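Local atomic coordinates of Crov588 (Cafeteriavirus, PDB entry 6NYR), a protein that is of unknown function but folds as a nearly closed ring of leucine-rich FNIP repeats, an architecture consistent with binding a partner. Residues L300-N305 with T320-G325; Q308-N313 with D326-I331; Q330-N335 with D348-I353. One frame throughout, in Å; residues are numbered along the deposited sequence. Where two conformers were deposited one is given.

How the interactions relate
All three contacts join neighbouring turns of one solenoid. Interaction 1 pairs successive strands on the inner side of the ring, whereas interactions 2 and 3 pack the loops that follow the strands, with centres about 7 Å apart. Interaction 3 repeats interaction 2 one turn of 22 residues further on, and Gln-330 and Ile-331 belong to both. The centre of interaction 1 is about 11 Å from that of interaction 2; Asn-304 joins them, its O 2.7 Å from Asp-327 N, a probable hydrogen bond. Its equivalent one turn on, Asp-326 O to Asp-349 N at 2.8 Å, likewise probable, ties interactions 2 and 3. A glycerol, probably from crystallisation, sits beside Asn-304, Asn-305 and Asp-327.

Interaction 1 (L300-N305 with T320-G325); sequences LTFGNN and THLTFG
Leu-300 starts the contact with both of its backbone polar atoms: its N donates to His-321 O at 3.0 Å, and its O accepts from Thr-323 N at 3.0 Å. This is parallel strand pairing, Leu-300 level with Leu-322 and Thr-301 with Thr-323. With CG anti to the backbone N (chi1 179°), the Leu-300 side chain lies alongside that of Leu-322, CD2 to CD1 4.0 Å, and both leucines supply branched, apolar bulk to the buried face. Thr-301 and Thr-323 also run side by side, but on the other, partly exposed face, where a small hydroxylated residue suits the solvent. There a water joins Thr-323 OG1 to Leu-300 O, giving that carbonyl a second partner. Phe-302 closes the pairing, its N donating to Thr-323 O at 2.9 Å in a nearly straight bond (175° at the hydrogen). Its ring points into the core behind the strands and runs nearly parallel to that of Phe-324, planes 7° apart, yet slid so that the rings barely overlap; CD2 meets Phe-324 CD1 at 3.7 Å. Gly-325, having no side chain, lets its CA come 3.6 Å from Gly-303 O in a CA-H...O contact, and Asn-304 OD1 lies close to the same CA. Short parallel strands stacked turn on turn, with leucines buried on one side, are the hallmark of a leucine-rich-repeat solenoid; here phenylalanines of the FNIP repeats join them.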
ATOM      1  N   LEU A 300      13.049  13.598 -13.933  1.00 47.80           N
ATOM      2  CA  LEU A 300      12.310  13.988 -15.126  1.00 46.08           C
ATOM      3  C   LEU A 300      11.345  12.879 -15.506  1.00 44.70           C
ATOM      4  O   LEU A 300      11.768  11.749 -15.772  1.00 41.53           O
ATOM      5  CB  LEU A 300      13.264  14.282 -16.285  1.00 45.77           C
ATOM      6  CG  LEU A 300      12.591  14.684 -17.600  1.00 50.19           C
ATOM      7  CD1 LEU A 300      11.689  15.883 -17.396  1.00 48.78           C
ATOM      8  CD2 LEU A 300      13.653  14.967 -18.660  1.00 48.46           C
ATOM      9  N   THR A 301      10.057  13.207 -15.539  1.00 46.98           N
ATOM     10  CA  THR A 301       9.003  12.262 -15.891  1.00 47.93           C
ATOM     11  C   THR A 301       8.224  12.822 -17.076  1.00 46.41           C
ATOM     12  O   THR A 301       7.664  13.921 -16.988  1.00 43.85           O
ATOM     13  CB  THR A 301       8.061  12.020 -14.707  1.00 48.85           C
ATOM     14  OG1 THR A 301       8.790  11.441 -13.618  1.00 49.93           O
ATOM     15  CG2 THR A 301       6.912  11.096 -15.101  1.00 48.25           C
ATOM     16  N   PHE A 302       8.201  12.076 -18.179  1.00 44.58           N
ATOM     17  CA  PHE A 302       7.394  12.440 -19.331  1.00 44.18           C
ATOM     18  C   PHE A 302       6.011  11.795 -19.224  1.00 45.75           C
ATOM     19  O   PHE A 302       5.819  10.764 -18.577  1.00 47.32           O
ATOM     20  CB  PHE A 302       8.059  12.008 -20.644  1.00 43.42           C
ATOM     21  CG  PHE A 302       9.247  12.835 -21.024  1.00 45.16           C
ATOM     22  CD1 PHE A 302       9.086  14.123 -21.506  1.00 47.10           C
ATOM     23  CD2 PHE A 302      10.529  12.323 -20.907  1.00 45.78           C
ATOM     24  CE1 PHE A 302      10.183  14.888 -21.856  1.00 46.80           C
ATOM     25  CE2 PHE A 302      11.630  13.087 -21.254  1.00 46.32           C
ATOM     26  CZ  PHE A 302      11.451  14.370 -21.732  1.00 47.27           C
ATOM     27  N   GLY A 303       5.040  12.414 -19.908  1.00 47.87           N
ATOM     28  CA  GLY A 303       3.698  11.879 -19.994  1.00 45.89           C
ATOM     29  C   GLY A 303       3.547  10.878 -21.129  1.00 45.46           C
ATOM     30  O   GLY A 303       4.445  10.673 -21.941  1.00 41.96           O
ATOM     31  N   ASN A 304       2.353  10.285 -21.205  1.00 47.34           N
ATOM     32  CA  ASN A 304       2.159   9.125 -22.070  1.00 47.60           C
ATOM     33  C   ASN A 304       2.302   9.475 -23.545  1.00 46.65           C
ATOM     34  O   ASN A 304       2.675   8.609 -24.342  1.00 45.42           O
ATOM     35  CB  ASN A 304       0.798   8.485 -21.791  1.00 47.53           C
ATOM     36  CG  ASN A 304       0.787   7.688 -20.496  1.00 46.79           C
ATOM     37  OD1 ASN A 304       1.770   7.021 -20.159  1.00 47.50           O
ATOM     38  ND2 ASN A 304      -0.325   7.745 -19.770  1.00 43.69           N
ATOM     39  N   ASN A 305       2.016  10.718 -23.939  1.00 45.91           N
ATOM     40  CA  ASN A 305       2.065  11.079 -25.350  1.00 44.99           C
ATOM     41  C   ASN A 305       3.421  11.602 -25.816  1.00 45.92           C
ATOM     42  O   ASN A 305       3.645  11.693 -27.030  1.00 44.03           O
ATOM     43  CB  ASN A 305       1.013  12.146 -25.681  1.00 44.06           C
ATOM     44  CG  ASN A 305      -0.396  11.619 -25.612  1.00 44.31           C
ATOM     45  OD1 ASN A 305      -0.621  10.453 -25.284  1.00 43.33           O
ATOM     46  ND2 ASN A 305      -1.363  12.480 -25.918  1.00 44.44           N
ATOM     47  N   THR A 320      19.449  12.332 -12.693  1.00 48.28           N
ATOM     48  CA  THR A 320      19.642  11.002 -12.137  1.00 49.94           C
ATOM     49  C   THR A 320      18.500  10.048 -12.448  1.00 50.39           C
ATOM     50  O   THR A 320      18.729   8.842 -12.553  1.00 54.19           O
ATOM     51  CB  THR A 320      19.806  11.074 -10.611  1.00 48.46           C
ATOM     52  OG1 THR A 320      18.609  11.600 -10.023  1.00 47.42           O
ATOM     53  CG2 THR A 320      20.987  11.959 -10.237  1.00 51.27           C
ATOM     54  N   HIS A 321      17.280  10.561 -12.595  1.00 46.47           N
ATOM     55  CA  HIS A 321      16.098   9.734 -12.804  1.00 46.07           C
ATOM     56  C   HIS A 321      15.371  10.208 -14.053  1.00 46.38           C
ATOM     57  O   HIS A 321      15.033  11.390 -14.168  1.00 47.92           O
ATOM     58  CB  HIS A 321      15.175   9.793 -11.584  1.00 47.37           C
ATOM     59  CG  HIS A 321      15.730   9.097 -10.381  1.00 50.76           C
ATOM     60  ND1 HIS A 321      16.757   9.623  -9.626  1.00 50.82           N
ATOM     61  CD2 HIS A 321      15.427   7.902  -9.823  1.00 51.62           C
ATOM     62  CE1 HIS A 321      17.051   8.789  -8.645  1.00 51.81           C
ATOM     63  NE2 HIS A 321      16.259   7.736  -8.742  1.00 52.33           N
ATOM     64  N   LEU A 322      15.163   9.291 -14.995  1.00 42.79           N
ATOM     65  CA  LEU A 322      14.435   9.570 -16.226  1.00 44.12           C
ATOM     66  C   LEU A 322      13.374   8.500 -16.436  1.00 41.41           C
ATOM     67  O   LEU A 322      13.677   7.303 -16.390  1.00 42.80           O
ATOM     68  CB  LEU A 322      15.379   9.619 -17.426  1.00 42.98           C
ATOM     69  CG  LEU A 322      14.719   9.711 -18.802  1.00 42.18           C
ATOM     70  CD1 LEU A 322      13.888  10.968 -18.926  1.00 40.95           C
ATOM     71  CD2 LEU A 322      15.788   9.658 -19.894  1.00 43.28           C
ATOM     72  N   THR A 323      12.135   8.931 -16.661  1.00 39.07           N
ATOM     73  CA  THR A 323      11.013   8.019 -16.848  1.00 41.25           C
ATOM     74  C   THR A 323      10.221   8.441 -18.076  1.00 44.85           C
ATOM     75  O   THR A 323       9.734   9.575 -18.145  1.00 41.39           O
ATOM     76  CB  THR A 323      10.101   7.995 -15.616  1.00 40.57           C
ATOM     77  OG1 THR A 323      10.864   7.624 -14.462  1.00 43.47           O
ATOM     78  CG2 THR A 323       8.957   7.012 -15.822  1.00 37.95           C
ATOM     79  N   PHE A 324      10.081   7.528 -19.032  1.00 46.77           N
ATOM     80  CA  PHE A 324       9.335   7.778 -20.254  1.00 42.91           C
ATOM     81  C   PHE A 324       7.906   7.274 -20.106  1.00 42.35           C
ATOM     82  O   PHE A 324       7.609   6.382 -19.305  1.00 41.95           O
ATOM     83  CB  PHE A 324      10.009   7.104 -21.454  1.00 42.93           C
ATOM     84  CG  PHE A 324      11.251   7.802 -21.925  1.00 44.02           C
ATOM     85  CD1 PHE A 324      11.172   9.027 -22.572  1.00 43.93           C
ATOM     86  CD2 PHE A 324      12.500   7.237 -21.721  1.00 45.37           C
ATOM     87  CE1 PHE A 324      12.315   9.670 -23.009  1.00 44.26           C
ATOM     88  CE2 PHE A 324      13.647   7.881 -22.155  1.00 44.39           C
ATOM     89  CZ  PHE A 324      13.552   9.097 -22.800  1.00 43.94           C
ATOM     90  N   GLY A 325       7.019   7.856 -20.908  1.00 44.51           N
ATOM     91  CA  GLY A 325       5.631   7.458 -20.939  1.00 38.86           C
ATOM     92  C   GLY A 325       5.364   6.418 -22.004  1.00 39.43           C
ATOM     93  O   GLY A 325       6.272   5.845 -22.609  1.00 39.40           O
TER
HETATM   94  O   HOH W   1      11.992   9.786 -13.359  1.00 36.23           O

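Interaction 2 (Q308-N313 with D326-I331); sequences QIITEN and DDFNQI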
ATOM      1  N   GLN A 308       9.036  13.004 -28.772  1.00 47.58           N
ATOM      2  CA  GLN A 308       9.931  13.844 -29.555  1.00 47.68           C
ATOM      3  C   GLN A 308      11.373  13.440 -29.283  1.00 48.18           C
ATOM      4  O   GLN A 308      11.727  13.075 -28.154  1.00 50.49           O
ATOM      5  CB  GLN A 308       9.714  15.323 -29.240  1.00 45.74           C
ATOM      6  CG  GLN A 308       8.302  15.792 -29.554  1.00 45.53           C
ATOM      7  CD  GLN A 308       7.960  15.666 -31.031  1.00 44.91           C
ATOM      8  OE1 GLN A 308       8.690  16.154 -31.898  1.00 47.71           O
ATOM      9  NE2 GLN A 308       6.853  14.995 -31.325  1.00 43.49           N
ATOM     10  N   ILE A 309      12.194  13.489 -30.334  1.00 48.48           N
ATOM     11  CA  ILE A 309      13.565  13.019 -30.234  1.00 49.60           C
ATOM     12  C   ILE A 309      14.357  13.902 -29.271  1.00 48.34           C
ATOM     13  O   ILE A 309      14.129  15.114 -29.160  1.00 48.58           O
ATOM     14  CB  ILE A 309      14.201  12.984 -31.633  1.00 51.59           C
ATOM     15  CG1 ILE A 309      15.543  12.251 -31.595  1.00 54.02           C
ATOM     16  CG2 ILE A 309      14.369  14.399 -32.180  1.00 49.50           C
ATOM     17  CD1 ILE A 309      15.942  11.649 -32.931  1.00 55.29           C
ATOM     18  N   ILE A 310      15.292  13.277 -28.560  1.00 47.53           N
ATOM     19  CA  ILE A 310      16.181  13.958 -27.625  1.00 45.43           C
ATOM     20  C   ILE A 310      17.598  13.810 -28.158  1.00 49.08           C
ATOM     21  O   ILE A 310      18.114  12.690 -28.257  1.00 47.64           O
ATOM     22  CB  ILE A 310      16.070  13.376 -26.207  1.00 46.02           C
ATOM     23  CG1 ILE A 310      14.600  13.283 -25.804  1.00 45.67           C
ATOM     24  CG2 ILE A 310      16.853  14.218 -25.211  1.00 45.60           C
ATOM     25  CD1 ILE A 310      14.372  12.691 -24.436  1.00 44.83           C
ATOM     26  N   THR A 311      18.225  14.932 -28.497  1.00 54.20           N
ATOM     27  CA  THR A 311      19.548  14.916 -29.097  1.00 54.01           C
ATOM     28  C   THR A 311      20.600  15.299 -28.053  1.00 55.83           C
ATOM     29  O   THR A 311      20.313  15.407 -26.856  1.00 55.33           O
ATOM     30  CB  THR A 311      19.601  15.851 -30.309  1.00 51.55           C
ATOM     31  OG1 THR A 311      19.261  17.185 -29.912  1.00 51.80           O
ATOM     32  CG2 THR A 311      18.629  15.380 -31.380  1.00 51.70           C
ATOM     33  N   GLU A 312      21.830  15.519 -28.514  1.00 59.46           N
ATOM     34  CA  GLU A 312      22.934  15.801 -27.611  1.00 59.54           C
ATOM     35  C   GLU A 312      22.708  17.093 -26.837  1.00 56.06           C
ATOM     36  O   GLU A 312      22.036  18.016 -27.302  1.00 52.16           O
ATOM     37  CB  GLU A 312      24.251  15.920 -28.386  1.00 64.01           C
ATOM     38  CG  GLU A 312      24.768  14.653 -29.024  1.00 68.04           C
ATOM     39  CD  GLU A 312      26.147  14.850 -29.646  1.00 74.41           C
ATOM     40  OE1 GLU A 312      26.574  16.015 -29.796  1.00 74.89           O
ATOM     41  OE2 GLU A 312      26.803  13.841 -29.977  1.00 76.23           O
ATOM     42  N   ASN A 313      23.272  17.133 -25.628  0.50 59.25           N
ATOM     43  CA  ASN A 313      23.309  18.346 -24.814  0.50 60.38           C
ATOM     44  C   ASN A 313      21.911  18.918 -24.619  0.50 60.74           C
ATOM     45  O   ASN A 313      21.711  20.135 -24.564  0.50 60.82           O
ATOM     46  CB  ASN A 313      24.255  19.366 -25.441  0.50 62.32           C
ATOM     47  CG  ASN A 313      25.663  18.816 -25.613  0.50 61.07           C
ATOM     48  OD1 ASN A 313      26.254  18.287 -24.669  0.50 60.55           O
ATOM     49  ND2 ASN A 313      26.196  18.919 -26.825  0.50 60.90           N
ATOM     50  N   ASP A 326       4.071   6.178 -22.232  1.00 42.07           N
ATOM     51  CA  ASP A 326       3.639   5.097 -23.110  1.00 41.88           C
ATOM     52  C   ASP A 326       4.209   5.240 -24.517  1.00 39.31           C
ATOM     53  O   ASP A 326       4.652   4.256 -25.122  1.00 38.05           O
ATOM     54  CB  ASP A 326       2.111   5.062 -23.166  1.00 43.39           C
ATOM     55  CG  ASP A 326       1.488   4.547 -21.890  1.00 46.03           C
ATOM     56  OD1 ASP A 326       2.148   3.763 -21.171  1.00 57.25           O
ATOM     57  OD2 ASP A 326       0.329   4.923 -21.609  1.00 49.67           O
ATOM     58  N   ASP A 327       4.163   6.449 -25.074  1.00 41.07           N
ATOM     59  CA  ASP A 327       4.342   6.627 -26.510  1.00 45.50           C
ATOM     60  C   ASP A 327       5.790   6.787 -26.961  1.00 46.22           C
ATOM     61  O   ASP A 327       6.058   6.663 -28.163  1.00 46.44           O
ATOM     62  CB  ASP A 327       3.547   7.852 -26.993  1.00 46.02           C
ATOM     63  CG  ASP A 327       2.057   7.601 -27.040  1.00 45.52           C
ATOM     64  OD1 ASP A 327       1.631   6.509 -26.607  1.00 45.31           O
ATOM     65  OD2 ASP A 327       1.309   8.490 -27.505  1.00 45.15           O
ATOM     66  N   PHE A 328       6.728   7.051 -26.053  1.00 43.14           N
ATOM     67  CA  PHE A 328       8.077   7.384 -26.488  1.00 44.85           C
ATOM     68  C   PHE A 328       8.728   6.208 -27.209  1.00 45.27           C
ATOM     69  O   PHE A 328       8.783   5.096 -26.679  1.00 45.72           O
ATOM     70  CB  PHE A 328       8.943   7.804 -25.303  1.00 45.16           C
ATOM     71  CG  PHE A 328      10.318   8.255 -25.699  1.00 41.41           C
ATOM     72  CD1 PHE A 328      10.545   9.564 -26.094  1.00 42.29           C
ATOM     73  CD2 PHE A 328      11.380   7.363 -25.703  1.00 42.30           C
ATOM     74  CE1 PHE A 328      11.811   9.980 -26.464  1.00 41.89           C
ATOM     75  CE2 PHE A 328      12.646   7.779 -26.081  1.00 44.69           C
ATOM     76  CZ  PHE A 328      12.857   9.088 -26.459  1.00 42.27           C
ATOM     77  N   ASN A 329       9.237   6.462 -28.417  1.00 44.45           N
ATOM     78  CA  ASN A 329       9.887   5.422 -29.204  1.00 45.84           C
ATOM     79  C   ASN A 329      10.858   6.050 -30.192  1.00 48.53           C
ATOM     80  O   ASN A 329      10.860   5.688 -31.379  1.00 48.75           O
ATOM     81  CB  ASN A 329       8.846   4.583 -29.954  1.00 45.36           C
ATOM     82  CG  ASN A 329       9.418   3.282 -30.473  1.00 44.17           C
ATOM     83  OD1 ASN A 329      10.427   2.792 -29.971  1.00 42.51           O
ATOM     84  ND2 ASN A 329       8.783   2.723 -31.498  1.00 48.69           N
ATOM     85  N   GLN A 330      11.665   6.992 -29.718  1.00 50.44           N
ATOM     86  CA  GLN A 330      12.645   7.668 -30.552  1.00 46.88           C
ATOM     87  C   GLN A 330      14.014   7.026 -30.374  1.00 47.15           C
ATOM     88  O   GLN A 330      14.344   6.507 -29.305  1.00 48.20           O
ATOM     89  CB  GLN A 330      12.716   9.152 -30.200  1.00 45.47           C
ATOM     90  CG  GLN A 330      11.464   9.930 -30.563  1.00 46.76           C
ATOM     91  CD  GLN A 330      11.174   9.912 -32.047  1.00 47.50           C
ATOM     92  OE1 GLN A 330      12.032  10.249 -32.861  1.00 52.67           O
ATOM     93  NE2 GLN A 330       9.966   9.500 -32.407  1.00 47.79           N
ATOM     94  N   ILE A 331      14.812   7.068 -31.443  1.00 50.80           N
ATOM     95  CA  ILE A 331      16.170   6.547 -31.372  1.00 53.34           C
ATOM     96  C   ILE A 331      16.952   7.354 -30.348  1.00 51.25           C
ATOM     97  O   ILE A 331      16.804   8.579 -30.246  1.00 48.71           O
ATOM     98  CB  ILE A 331      16.843   6.602 -32.754  1.00 57.92           C
ATOM     99  CG1 ILE A 331      16.202   5.583 -33.699  1.00 58.21           C
ATOM    100  CG2 ILE A 331      18.342   6.351 -32.632  1.00 57.16           C
ATOM    101  CD1 ILE A 331      16.607   5.747 -35.157  1.00 59.43           C
TER
HETATM  102  O   HOH W   2      15.875  10.663 -28.435  1.00 35.78           O
HETATM  103  O   HOH W   3      19.081  10.512 -30.178  1.00 55.75           O
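Two torsions set up the meeting of Gln-330 with Ile-309. CG of Gln-330 stands anti to its own carbonyl carbon (chi1 -68°), which lays it on the backbone of the previous turn, 3.6 Å from Ile-309 N. The bend at chi2 (-61°) then turns the amide toward Ile-309; the two side chains cross at about a right angle, OE1 of Gln-330 lying 3.7 Å from Ile-309 CB. A glutamine suits this half-exposed place because its aliphatic stem packs while its amide remains polar; NE2 is hydrogen-bonded to Asn-307 OD1. Phe-328 reaches into the core between the strands and the outer loops, and its ring edge meets a backbone carbonyl, CE1 being 3.5 Å from Gln-308 O near the ring plane. The electropositive rim of an aromatic ring is a reasonable neighbour for such an oxygen. The buried Ile-310 adds apolar cover, CD1 approaching Phe-328 CE1 at 4.2 Å. Farther along, waters bridge the two backbones: one molecule accepts from Ile-310 N at 2.7 Å and donates to Ile-331 O at 2.9 Å, while a second donates to both Ile-310 O and Ile-331 O. Both segments are loops without regular structure. The first lies between strands 299-301 and 321-323, the second between 321-323 and 343-345, and Phe-328 stacks on Phe-324 just beyond the middle strand.

Interaction 3 (Q330-N335 with D348-I353); sequences QIITEN and DDFNQI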
ATOM      1  N   GLN A 330      11.665   6.992 -29.718  1.00 50.44           N
ATOM      2  CA  GLN A 330      12.645   7.668 -30.552  1.00 46.88           C
ATOM      3  C   GLN A 330      14.014   7.026 -30.374  1.00 47.15           C
ATOM      4  O   GLN A 330      14.344   6.507 -29.305  1.00 48.20           O
ATOM      5  CB  GLN A 330      12.716   9.152 -30.200  1.00 45.47           C
ATOM      6  CG  GLN A 330      11.464   9.930 -30.563  1.00 46.76           C
ATOM      7  CD  GLN A 330      11.174   9.912 -32.047  1.00 47.50           C
ATOM      8  OE1 GLN A 330      12.032  10.249 -32.861  1.00 52.67           O
ATOM      9  NE2 GLN A 330       9.966   9.500 -32.407  1.00 47.79           N
ATOM     10  N   ILE A 331      14.812   7.068 -31.443  1.00 50.80           N
ATOM     11  CA  ILE A 331      16.170   6.547 -31.372  1.00 53.34           C
ATOM     12  C   ILE A 331      16.952   7.354 -30.348  1.00 51.25           C
ATOM     13  O   ILE A 331      16.804   8.579 -30.246  1.00 48.71           O
ATOM     14  CB  ILE A 331      16.843   6.602 -32.754  1.00 57.92           C
ATOM     15  CG1 ILE A 331      16.202   5.583 -33.699  1.00 58.21           C
ATOM     16  CG2 ILE A 331      18.342   6.351 -32.632  1.00 57.16           C
ATOM     17  CD1 ILE A 331      16.607   5.747 -35.157  1.00 59.43           C
ATOM     18  N   ILE A 332      17.787   6.667 -29.578  1.00 52.14           N
ATOM     19  CA  ILE A 332      18.687   7.301 -28.620  1.00 52.20           C
ATOM     20  C   ILE A 332      20.096   6.905 -29.037  1.00 53.77           C
ATOM     21  O   ILE A 332      20.463   5.724 -28.961  1.00 52.50           O
ATOM     22  CB  ILE A 332      18.403   6.870 -27.178  1.00 51.80           C
ATOM     23  CG1 ILE A 332      16.946   7.149 -26.810  1.00 49.36           C
ATOM     24  CG2 ILE A 332      19.317   7.605 -26.207  1.00 51.82           C
ATOM     25  CD1 ILE A 332      16.585   6.731 -25.397  1.00 47.92           C
ATOM     26  N   THR A 333      20.881   7.878 -29.486  1.00 55.99           N
ATOM     27  CA  THR A 333      22.249   7.619 -29.899  1.00 57.80           C
ATOM     28  C   THR A 333      23.209   7.958 -28.753  1.00 59.25           C
ATOM     29  O   THR A 333      22.807   8.026 -27.585  1.00 57.71           O
ATOM     30  CB  THR A 333      22.565   8.376 -31.199  1.00 57.94           C
ATOM     31  OG1 THR A 333      22.274   9.771 -31.046  1.00 57.31           O
ATOM     32  CG2 THR A 333      21.758   7.799 -32.365  1.00 56.77           C
ATOM     33  N   GLU A 334      24.474   8.217 -29.087  1.00 63.63           N
ATOM     34  CA  GLU A 334      25.563   8.029 -28.133  1.00 66.59           C
ATOM     35  C   GLU A 334      25.530   9.041 -26.992  1.00 65.83           C
ATOM     36  O   GLU A 334      25.387   8.666 -25.822  1.00 70.08           O
ATOM     37  CB  GLU A 334      26.901   8.083 -28.879  1.00 70.90           C
ATOM     38  CG  GLU A 334      27.325   6.731 -29.435  1.00 73.61           C
ATOM     39  CD  GLU A 334      28.658   6.765 -30.149  1.00 77.53           C
ATOM     40  OE1 GLU A 334      29.262   7.856 -30.250  1.00 78.22           O
ATOM     41  OE2 GLU A 334      29.107   5.692 -30.606  1.00 78.60           O
ATOM     42  N   ASN A 335      25.692  10.320 -27.300  1.00 60.26           N
ATOM     43  CA  ASN A 335      25.932  11.317 -26.254  1.00 60.06           C
ATOM     44  C   ASN A 335      24.653  12.054 -25.876  1.00 54.01           C
ATOM     45  O   ASN A 335      24.619  13.284 -25.807  1.00 52.13           O
ATOM     46  CB  ASN A 335      27.012  12.290 -26.712  1.00 66.69           C
ATOM     47  CG  ASN A 335      28.349  11.602 -26.962  1.00 70.92           C
ATOM     48  OD1 ASN A 335      28.804  11.506 -28.103  1.00 71.30           O
ATOM     49  ND2 ASN A 335      28.979  11.118 -25.895  1.00 71.94           N
ATOM     50  N   ASP A 348       5.529   1.807 -22.658  1.00 41.41           N
ATOM     51  CA  ASP A 348       5.007   0.664 -23.399  1.00 44.48           C
ATOM     52  C   ASP A 348       5.625   0.554 -24.785  1.00 43.70           C
ATOM     53  O   ASP A 348       6.007  -0.541 -25.216  1.00 42.67           O
ATOM     54  CB  ASP A 348       3.485   0.770 -23.517  1.00 47.66           C
ATOM     55  CG  ASP A 348       2.781   0.474 -22.215  1.00 50.79           C
ATOM     56  OD1 ASP A 348       3.410  -0.130 -21.327  1.00 52.14           O
ATOM     57  OD2 ASP A 348       1.590   0.825 -22.090  1.00 55.61           O
ATOM     58  N   ASP A 349       5.752   1.677 -25.494  1.00 43.65           N
ATOM     59  CA  ASP A 349       6.035   1.645 -26.922  1.00 46.53           C
ATOM     60  C   ASP A 349       7.514   1.535 -27.279  1.00 46.25           C
ATOM     61  O   ASP A 349       7.832   1.136 -28.411  1.00 44.39           O
ATOM     62  CB  ASP A 349       5.468   2.901 -27.607  1.00 49.29           C
ATOM     63  CG  ASP A 349       3.956   2.904 -27.667  1.00 46.34           C
ATOM     64  OD1 ASP A 349       3.344   1.938 -27.167  1.00 46.02           O
ATOM     65  OD2 ASP A 349       3.383   3.871 -28.217  1.00 44.24           O
ATOM     66  N   PHE A 350       8.421   1.888 -26.369  1.00 44.83           N
ATOM     67  CA  PHE A 350       9.832   1.946 -26.729  1.00 41.90           C
ATOM     68  C   PHE A 350      10.314   0.592 -27.239  1.00 44.74           C
ATOM     69  O   PHE A 350      10.196  -0.424 -26.545  1.00 40.31           O
ATOM     70  CB  PHE A 350      10.692   2.378 -25.546  1.00 44.33           C
ATOM     71  CG  PHE A 350      12.147   2.539 -25.901  1.00 42.73           C
ATOM     72  CD1 PHE A 350      12.563   3.626 -26.652  1.00 44.28           C
ATOM     73  CD2 PHE A 350      13.089   1.604 -25.506  1.00 44.56           C
ATOM     74  CE1 PHE A 350      13.892   3.785 -26.992  1.00 46.63           C
ATOM     75  CE2 PHE A 350      14.423   1.759 -25.846  1.00 47.73           C
ATOM     76  CZ  PHE A 350      14.821   2.851 -26.588  1.00 47.79           C
ATOM     77  N   ASN A 351      10.889   0.586 -28.443  1.00 46.23           N
ATOM     78  CA  ASN A 351      11.371  -0.644 -29.061  1.00 46.46           C
ATOM     79  C   ASN A 351      12.395  -0.325 -30.143  1.00 43.55           C
ATOM     80  O   ASN A 351      12.247  -0.758 -31.291  1.00 43.61           O
ATOM     81  CB  ASN A 351      10.194  -1.430 -29.640  1.00 47.76           C
ATOM     82  CG  ASN A 351      10.591  -2.809 -30.107  1.00 45.91           C
ATOM     83  OD1 ASN A 351      11.618  -3.342 -29.694  1.00 44.45           O
ATOM     84  ND2 ASN A 351       9.783  -3.393 -30.985  1.00 46.06           N
ATOM     85  N   GLN A 352      13.424   0.441 -29.789  1.00 42.75           N
ATOM     86  CA  GLN A 352      14.518   0.766 -30.692  1.00 43.26           C
ATOM     87  C   GLN A 352      15.805   0.065 -30.272  1.00 45.19           C
ATOM     88  O   GLN A 352      16.062  -0.137 -29.082  1.00 46.08           O
ATOM     89  CB  GLN A 352      14.776   2.280 -30.729  1.00 43.89           C
ATOM     90  CG  GLN A 352      13.635   3.118 -31.253  1.00 46.22           C
ATOM     91  CD  GLN A 352      13.237   2.756 -32.665  1.00 45.78           C
ATOM     92  OE1 GLN A 352      14.080   2.634 -33.551  1.00 46.48           O
ATOM     93  NE2 GLN A 352      11.940   2.568 -32.879  1.00 48.41           N
ATOM     94  N   ILE A 353      16.627  -0.284 -31.267  1.00 46.92           N
ATOM     95  CA  ILE A 353      17.928  -0.868 -30.980  1.00 49.27           C
ATOM     96  C   ILE A 353      18.727   0.111 -30.123  1.00 49.62           C
ATOM     97  O   ILE A 353      18.625   1.336 -30.277  1.00 46.99           O
ATOM     98  CB  ILE A 353      18.683  -1.192 -32.280  1.00 55.51           C
ATOM     99  CG1 ILE A 353      17.900  -2.194 -33.135  1.00 57.95           C
ATOM    100  CG2 ILE A 353      20.073  -1.745 -31.964  1.00 56.30           C
ATOM    101  CD1 ILE A 353      18.398  -2.304 -34.569  1.00 58.38           C
TER
HETATM  102  O   HOH W   4      18.558   3.658 -29.473  1.00 41.75           O
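Ile-331 lays its CG1 against the amide of Gln-352, 3.6 Å from OE1, the two side chains crossing at about a right angle. In Ile-331 CG1 is anti to the carbonyl carbon (chi1 -70°), which directs this branch, rather than CG2, at the amide oxygen. CG of Gln-352, likewise anti to its carbonyl carbon (chi1 -63°), lies 4.0 Å from Gln-330 O, and the bend at chi2 carries the amide round to Ile-331. The stem thus covers backbone, as the aliphatic part of a glutamine can at a partly exposed site, and NE2 has a weak hydrogen bond to Asn-329 OD1. Phe-350 CE1 comes 3.6 Å from Gln-330 O, which lies at the ring edge and in its plane, so the oxygen faces the electropositive C-H rim and not the pi cloud. Over one face of the same ring sits the backbone N of Gln-352, 4.2 Å above the plane and over its centre. Ile-332 brings its CD1 to 4.3 Å from Phe-350 CE1; a branched aliphatic residue suits this buried place beside the ring. The backbones are too far apart here for direct pairing, and a water spans them, accepting from Ile-332 N at 3.1 Å and donating to Ile-353 O. Phe-350 also stacks on Phe-346, while Asn-351 N is hydrogen-bonded to Asn-329 OD1 of the preceding turn. In this leucine-rich-repeat solenoid of FNIP repeats, such stacked loops, with a buried phenylalanine and asparagine links between turns, form the part lying away from the strands.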